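Side-chain contacts in serine acetyltransferase 1, putative (PDB 7BW9), which probably transfers an acetyl group to the hydroxyl of serine in cysteine biosynthesis, and is bound here to cysteine: residues V13-Y16 with Q17-I21; K55-F58 with N59-L62. All coordinates share one frame; numbering follows the deposited sequence.

Interaction 1 of 2, residues V13-Y16 with Q17-I21; sequences VQSY and QSDNI
Ser18 N donates to Gln14 O at 3.1 Å, with an N-H...O angle of 157°. Gln17 N makes the matching i to i+4 bond to Val13 O over 3.2 Å. Both bonds belong to the C-terminal turn of helix 2-17. Asp19 N bonds to Tyr16 O, three residues back, at 3.2 Å, and approaches from above the carbonyl plane, 62° out of it.

The hydroxyl of Ser18 turns back over the same helix end. Its OG stands between the backbone N and the carbonyl carbon, chi1 53°. This puts OG 3.1 Å from Ser15 O and 3.3 Å from Gln14 O.

The carboxylate of Asp19 lies beside the Ser15 and Tyr16 carbonyls, but its charge is met by other residues. OD2 forms a salt bridge with Arg100 and OD1 one with Lys104. Arg100 also donates to Ser15 OG, so one guanidinium joins both residues to helix 96-113.

Packing across the contact is light. Gln17 CG lies 3.2 Å from Val13 O, and the rest of its chain runs extended past that carbonyl. Val13 CG1 comes no nearer than 4.4 Å to the amide end of Gln17, at CD. Tyr16 leaves the backbone away from the following residues, and its OH bonds to Ile44 O.

The arrangement is the C-terminal end of helix 2-17, where an i to i+3 bond from Asp19 N to Tyr16 O joins the i to i+4 bonds as the chain passes into a loop.

Interaction 2 of 2, residues K55-F58 with N59-L62; sequences KRTF and NNVL
Two first torsions bring Thr57 and Asn60 together. Thr57 OG1 sits between its backbone N and carbonyl carbon, chi1 74°, and faces the start of the helix. Asn60 CG lies beside its own backbone N, chi1 -67°, and the amide folds back toward Thr57. Thr57 OG1 then donates to Asn60 OD1 over 3.0 Å, from above the carbonyl plane rather than on a lone pair. Thr57 N gives the same oxygen a weak second bond of 3.3 Å. OD1 is thus held by two groups of one residue.

Lys55 crosses the Asn60 side chain at about a right angle. Lys55 CA is 3.3 Å from Asn60 OD1, and the bent lysine chain brings CE to 3.8 Å from Asn60 ND2.

Behind the cap the helix is regular. Val61 N bonds to Thr57 O at 3.0 Å, and Leu62 N to Phe58 O at 2.9 Å. Phe58 and Leu62 lie side by side and point the same way, with Phe58 CE1 4.1 Å from Leu62 CD2. Both side chains touch Ser9 on helix 2-17.

Thr57 is the N-cap of helix 58-79. The weak bond from its backbone N to the side chain of Asn60, three residues on, resembles one half of a capping box.

Overall arrangement
Interaction 1 comes first along the chain, at the C-terminal end of helix 2-17. Interaction 2 follows at the N-terminal start of helix 58-79. Their centres are about 14 Å apart, and the two contacts touch. Tyr16 CE2 packs on Val61 CG2 at 3.8 Å, and Val13 CG2 lies near Phe58 CA. The end of one helix therefore rests against the beginning of another. Both contacts belong to the helical N-terminal part of the chain, which precedes the strands of the left-handed beta-helix. They are structural packing; neither includes a residue of the cysteine pockets. Within interaction 1, Asn20 and Ile21 also pack against a second subunit, another copy of the protein.

Interaction 1 of 2, residues V13-Y16 with Q17-I21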
loop_
_atom_site.group_PDB
_atom_site.type_symbol
_atom_site.label_atom_id
_atom_site.label_comp_id
_atom_site.label_asym_id
_atom_site.label_seq_id
_atom_site.Cartn_x
_atom_site.Cartn_y
_atom_site.Cartn_z
ATOM N N VAL A 13 -14.027 30.325 4.902
ATOM C CA VAL A 13 -15.485 30.464 4.876
ATOM C C VAL A 13 -15.930 31.131 3.575
ATOM O O VAL A 13 -16.892 30.695 2.928
ATOM C CB VAL A 13 -15.983 31.246 6.108
ATOM C CG1 VAL A 13 -17.444 31.643 5.918
ATOM C CG2 VAL A 13 -15.822 30.419 7.376
ATOM N N GLN A 14 -15.242 32.200 3.173
ATOM C CA GLN A 14 -15.607 32.865 1.927
ATOM C C GLN A 14 -15.386 31.941 0.745
ATOM O O GLN A 14 -16.192 31.915 -0.192
ATOM C CB GLN A 14 -14.799 34.149 1.746
ATOM C CG GLN A 14 -15.133 35.237 2.740
ATOM C CD GLN A 14 -14.145 36.378 2.670
ATOM O OE1 GLN A 14 -13.468 36.559 1.651
ATOM N NE2 GLN A 14 -14.035 37.141 3.759
ATOM N N SER A 15 -14.304 31.158 0.787
ATOM C CA SER A 15 -14.042 30.194 -0.279
ATOM C C SER A 15 -15.157 29.164 -0.374
ATOM O O SER A 15 -15.608 28.835 -1.477
ATOM C CB SER A 15 -12.693 29.510 -0.050
ATOM O OG SER A 15 -12.478 28.476 -0.991
ATOM N N TYR A 16 -15.624 28.642 0.769
ATOM C CA TYR A 16 -16.707 27.661 0.718
ATOM C C TYR A 16 -17.903 28.226 -0.030
ATOM O O TYR A 16 -18.520 27.535 -0.850
ATOM C CB TYR A 16 -17.153 27.230 2.123
ATOM C CG TYR A 16 -16.093 26.650 3.032
ATOM C CD1 TYR A 16 -14.925 26.050 2.535
ATOM C CD2 TYR A 16 -16.272 26.693 4.402
ATOM C CE1 TYR A 16 -13.966 25.532 3.415
ATOM C CE2 TYR A 16 -15.346 26.191 5.268
ATOM C CZ TYR A 16 -14.201 25.607 4.793
ATOM O OH TYR A 16 -13.319 25.117 5.735
ATOM N N GLN A 17 -18.235 29.494 0.232
ATOM C CA GLN A 17 -19.467 30.066 -0.298
ATOM C C GLN A 17 -19.377 30.341 -1.794
ATOM O O GLN A 17 -20.370 30.163 -2.507
ATOM C CB GLN A 17 -19.823 31.327 0.486
ATOM C CG GLN A 17 -19.962 31.040 1.983
ATOM C CD GLN A 17 -20.432 32.233 2.794
ATOM O OE1 GLN A 17 -19.883 33.334 2.691
ATOM N NE2 GLN A 17 -21.449 32.014 3.623
ATOM N N SER A 18 -18.204 30.716 -2.296
ATOM C CA SER A 18 -18.038 30.910 -3.732
ATOM C C SER A 18 -17.899 29.607 -4.505
ATOM O O SER A 18 -17.747 29.650 -5.726
ATOM C CB SER A 18 -16.822 31.789 -4.009
ATOM O OG SER A 18 -15.677 31.265 -3.372
ATOM N N ASP A 19 -17.945 28.460 -3.837
ATOM C CA ASP A 19 -17.781 27.193 -4.533
ATOM C C ASP A 19 -18.872 27.002 -5.572
ATOM O O ASP A 19 -20.022 27.393 -5.369
ATOM C CB ASP A 19 -17.830 26.027 -3.549
ATOM C CG ASP A 19 -16.497 25.744 -2.915
ATOM O OD1 ASP A 19 -15.474 26.293 -3.377
ATOM O OD2 ASP A 19 -16.481 24.964 -1.949
ATOM N N ASN A 20 -18.507 26.381 -6.687
ATOM C CA ASN A 20 -19.530 25.892 -7.592
ATOM C C ASN A 20 -20.428 24.901 -6.866
ATOM O O ASN A 20 -20.003 24.187 -5.956
ATOM C CB ASN A 20 -18.909 25.227 -8.820
ATOM C CG ASN A 20 -19.934 24.953 -9.898
ATOM O OD1 ASN A 20 -20.633 23.940 -9.866
ATOM N ND2 ASN A 20 -20.041 25.868 -10.854
ATOM N N ILE A 21 -21.691 24.868 -7.292
ATOM C CA ILE A 21 -22.709 24.002 -6.705
ATOM C C ILE A 21 -22.251 22.553 -6.654
ATOM O O ILE A 21 -22.656 21.794 -5.765
ATOM C CB ILE A 21 -24.026 24.140 -7.501
ATOM C CG1 ILE A 21 -24.273 25.595 -7.900
ATOM C CG2 ILE A 21 -25.201 23.611 -6.705
ATOM C CD1 ILE A 21 -23.655 25.998 -9.242
#

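Interaction 2 of 2, residues K55-F58 with N59-L62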
loop_
_atom_site.group_PDB
_atom_site.type_symbol
_atom_site.label_atom_id
_atom_site.label_comp_id
_atom_site.label_asym_id
_atom_site.label_seq_id
_atom_site.Cartn_x
_atom_site.Cartn_y
_atom_site.Cartn_z
ATOM N N LYS A 55 -21.282 21.111 12.829
ATOM C CA LYS A 55 -19.909 21.542 13.090
ATOM C C LYS A 55 -19.346 22.279 11.883
ATOM O O LYS A 55 -18.215 22.042 11.450
ATOM C CB LYS A 55 -18.999 20.371 13.454
ATOM C CG LYS A 55 -19.600 19.370 14.421
ATOM C CD LYS A 55 -19.587 19.896 15.850
ATOM C CE LYS A 55 -18.196 19.797 16.471
ATOM N NZ LYS A 55 -18.226 20.096 17.939
ATOM N N ARG A 56 -20.125 23.199 11.323
ATOM C CA ARG A 56 -19.706 23.911 10.122
ATOM C C ARG A 56 -19.829 25.419 10.292
ATOM O O ARG A 56 -20.164 26.141 9.350
ATOM C CB ARG A 56 -20.499 23.432 8.912
ATOM C CG ARG A 56 -20.175 22.007 8.524
ATOM C CD ARG A 56 -21.108 21.483 7.465
ATOM N NE ARG A 56 -21.144 20.027 7.485
ATOM C CZ ARG A 56 -21.902 19.301 6.679
ATOM N NH1 ARG A 56 -22.683 19.913 5.793
ATOM N NH2 ARG A 56 -21.879 17.975 6.760
ATOM N N THR A 57 -19.542 25.925 11.487
ATOM C CA THR A 57 -19.526 27.359 11.748
ATOM C C THR A 57 -18.100 27.891 11.665
ATOM O O THR A 57 -17.132 27.128 11.690
ATOM C CB THR A 57 -20.126 27.661 13.124
ATOM O OG1 THR A 57 -19.189 27.288 14.147
ATOM C CG2 THR A 57 -21.426 26.886 13.306
ATOM N N PHE A 58 -17.978 29.224 11.578
ATOM C CA PHE A 58 -16.657 29.850 11.513
ATOM C C PHE A 58 -15.744 29.308 12.601
ATOM O O PHE A 58 -14.556 29.048 12.367
ATOM C CB PHE A 58 -16.774 31.378 11.637
ATOM C CG PHE A 58 -15.466 32.064 11.966
ATOM C CD1 PHE A 58 -15.051 32.223 13.286
ATOM C CD2 PHE A 58 -14.647 32.543 10.954
ATOM C CE1 PHE A 58 -13.847 32.831 13.578
ATOM C CE2 PHE A 58 -13.440 33.161 11.247
ATOM C CZ PHE A 58 -13.040 33.306 12.555
ATOM N N ASN A 59 -16.293 29.117 13.799
ATOM C CA ASN A 59 -15.481 28.701 14.932
ATOM C C ASN A 59 -15.024 27.258 14.793
ATOM O O ASN A 59 -13.915 26.910 15.210
ATOM C CB ASN A 59 -16.267 28.890 16.225
ATOM C CG ASN A 59 -15.439 29.537 17.289
ATOM O OD1 ASN A 59 -14.513 28.917 17.826
ATOM N ND2 ASN A 59 -15.733 30.799 17.585
ATOM N N ASN A 60 -15.871 26.400 14.230
ATOM C CA ASN A 60 -15.445 25.032 13.967
ATOM C C ASN A 60 -14.297 25.012 12.963
ATOM O O ASN A 60 -13.331 24.264 13.132
ATOM C CB ASN A 60 -16.628 24.198 13.472
ATOM C CG ASN A 60 -17.692 23.998 14.541
ATOM O OD1 ASN A 60 -18.855 24.361 14.352
ATOM N ND2 ASN A 60 -17.298 23.420 15.670
ATOM N N VAL A 61 -14.371 25.856 11.930
ATOM C CA VAL A 61 -13.268 25.983 10.976
ATOM C C VAL A 61 -12.006 26.443 11.691
ATOM O O VAL A 61 -10.905 25.913 11.464
ATOM C CB VAL A 61 -13.664 26.951 9.843
ATOM C CG1 VAL A 61 -12.468 27.242 8.907
ATOM C CG2 VAL A 61 -14.877 26.415 9.075
ATOM N N LEU A 62 -12.150 27.428 12.582
ATOM C CA LEU A 62 -10.995 27.959 13.296
ATOM C C LEU A 62 -10.410 26.922 14.241
ATOM O O LEU A 62 -9.185 26.835 14.393
ATOM C CB LEU A 62 -11.387 29.223 14.057
ATOM C CG LEU A 62 -10.316 29.865 14.940
ATOM C CD1 LEU A 62 -9.170 30.417 14.103
ATOM C CD2 LEU A 62 -10.933 30.955 15.842
#